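Local coordinates for lipid-transfer protein (Thermomonospora curvata, PDB 6OK1) that is of unknown function but has the two-domain thiolase fold of its superfamily, at residues 180-185 against 362-366. Residues are numbered along the deposited sequence; the frame is centred on the assembly and turned at random.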
loop_
_atom_site.group_PDB
_atom_site.type_symbol
_atom_site.label_atom_id
_atom_site.label_comp_id
_atom_site.label_asym_id
_atom_site.label_seq_id
_atom_site.Cartn_x
_atom_site.Cartn_y
_atom_site.Cartn_z
ATOM N N HIS A 180 23.641 -18.381 16.347
ATOM C CA HIS A 180 22.572 -19.179 15.771
ATOM C C HIS A 180 22.685 -19.237 14.258
ATOM O O HIS A 180 22.394 -20.273 13.652
ATOM C CB HIS A 180 21.218 -18.608 16.189
ATOM C CG HIS A 180 20.977 -18.672 17.667
ATOM N ND1 HIS A 180 20.010 -17.921 18.303
ATOM C CD2 HIS A 180 21.577 -19.410 18.635
ATOM C CE1 HIS A 180 20.037 -18.178 19.602
ATOM N NE2 HIS A 180 20.972 -19.090 19.828
ATOM N N ALA A 181 23.095 -18.132 13.622
ATOM C CA ALA A 181 23.275 -18.165 12.179
ATOM C C ALA A 181 24.354 -19.165 11.785
ATOM O O ALA A 181 24.276 -19.787 10.719
ATOM C CB ALA A 181 23.636 -16.780 11.640
ATOM N N ALA A 182 25.370 -19.323 12.624
ATOM C CA ALA A 182 26.515 -20.153 12.262
ATOM C C ALA A 182 26.144 -21.623 12.060
ATOM O O ALA A 182 26.852 -22.327 11.344
ATOM C CB ALA A 182 27.595 -20.022 13.324
ATOM N N THR A 183 25.057 -22.110 12.667
ATOM C CA THR A 183 24.606 -23.481 12.462
ATOM C C THR A 183 23.399 -23.562 11.534
ATOM O O THR A 183 22.735 -24.601 11.476
ATOM C CB THR A 183 24.293 -24.143 13.808
ATOM O OG1 THR A 183 23.292 -23.402 14.515
ATOM C CG2 THR A 183 25.541 -24.202 14.659
ATOM N N ASN A 184 23.106 -22.484 10.796
ATOM C CA ASN A 184 21.952 -22.442 9.902
ATOM C C ASN A 184 22.428 -22.448 8.454
ATOM O O ASN A 184 22.898 -21.410 7.960
ATOM C CB ASN A 184 21.118 -21.189 10.160
ATOM C CG ASN A 184 19.952 -21.088 9.218
ATOM O OD1 ASN A 184 19.711 -21.991 8.408
ATOM N ND2 ASN A 184 19.227 -19.978 9.296
ATOM N N PRO A 185 22.314 -23.569 7.729
ATOM C CA PRO A 185 22.859 -23.610 6.361
ATOM C C PRO A 185 22.255 -22.576 5.434
ATOM O O PRO A 185 22.854 -22.269 4.394
ATOM C CB PRO A 185 22.526 -25.039 5.891
ATOM C CG PRO A 185 22.411 -25.843 7.161
ATOM C CD PRO A 185 21.820 -24.889 8.168
ATOM N N SER A 362 13.094 -26.258 13.377
ATOM C CA SER A 362 14.186 -25.300 13.311
ATOM C C SER A 362 15.540 -26.010 13.315
ATOM O O SER A 362 15.727 -27.017 14.004
ATOM C CB SER A 362 14.121 -24.331 14.489
ATOM O OG SER A 362 15.332 -23.603 14.576
ATOM N N VAL A 363 16.499 -25.460 12.563
ATOM C CA VAL A 363 17.877 -25.970 12.603
ATOM C C VAL A 363 18.499 -25.798 13.983
ATOM O O VAL A 363 19.455 -26.504 14.319
ATOM C CB VAL A 363 18.760 -25.297 11.526
ATOM C CG1 VAL A 363 18.179 -25.548 10.139
ATOM C CG2 VAL A 363 18.929 -23.785 11.805
ATOM N N ASN A 364 17.969 -24.882 14.799
ATOM C CA ASN A 364 18.396 -24.705 16.183
ATOM C C ASN A 364 17.210 -24.860 17.127
ATOM O O ASN A 364 17.020 -24.050 18.037
ATOM C CB ASN A 364 19.055 -23.336 16.364
ATOM C CG ASN A 364 20.391 -23.242 15.660
ATOM O OD1 ASN A 364 21.241 -24.118 15.807
ATOM N ND2 ASN A 364 20.582 -22.184 14.875
ATOM N N GLN A 365 16.419 -25.899 16.914
ATOM C CA GLN A 365 15.248 -26.156 17.737
ATOM C C GLN A 365 15.641 -26.246 19.213
ATOM O O GLN A 365 16.459 -27.108 19.577
ATOM C CB GLN A 365 14.574 -27.444 17.287
ATOM C CG GLN A 365 13.205 -27.671 17.890
ATOM C CD GLN A 365 12.166 -26.733 17.350
ATOM O OE1 GLN A 365 12.197 -26.356 16.177
ATOM N NE2 GLN A 365 11.211 -26.368 18.204
ATOM N N PRO A 366 15.106 -25.374 20.086
ATOM C CA PRO A 366 15.429 -25.402 21.521
ATOM C C PRO A 366 14.510 -26.337 22.290
ATOM O O PRO A 366 13.947 -25.970 23.326
ATOM C CB PRO A 366 15.222 -23.951 21.940
ATOM C CG PRO A 366 14.078 -23.505 21.085
ATOM C CD PRO A 366 14.235 -24.233 19.760
HETATM O O HOH W 1 21.911 -26.905 12.887
#
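The last turn of helix 167-182 and the coil after it meet a turn at 362-366, the closest CA atoms being those of Asn184 and Val363, 6.0 Å apart. Asn364 carries the polar half of the contact: its amide reaches the C-terminal end of the helix and uses both of its polar atoms there. Thr183 OG1 donates a short hydrogen bond of 2.5 Å to Asn364 OD1, entering in the carbonyl plane on a lone pair, with a C=O...donor angle of 107°. On the other branch Asn364 ND2 gives a weak, bent bond to His180 O (2.9 Å, 129° at the hydrogen), a carbonyl of the last turn, and also donates to Thr335 O, bonds on both branches that together restrain the rotation of the amide. Thr183 holds OG1 between its backbone N and carbonyl carbon (chi1 58°), which turns the hydroxyl to the Asn364 amide. Beside this pair, Val363 CG2 packs 3.8 Å from Asn184 CB, the two side chains crossing at about a right angle, while CG1 of Val363 brushes Pro185 CD at 4.2 Å. One water bridges the backbones by donating to both Thr183 O and Val363 O. The 362-366 turn is braced internally by an ST turn, in which Asn364 N donates to Ser362 OG (2.9 Å); that hydroxyl is also bonded to Glu353. The Asn184 amide nitrogen is held by Glu342 and His336 O. The contact thus joins the C-terminal end of helix 167-182, in the N-terminal thiolase family region, to the loop of the C-terminal region that leads from helix 348-359 into strand 371-375 of the central sheet.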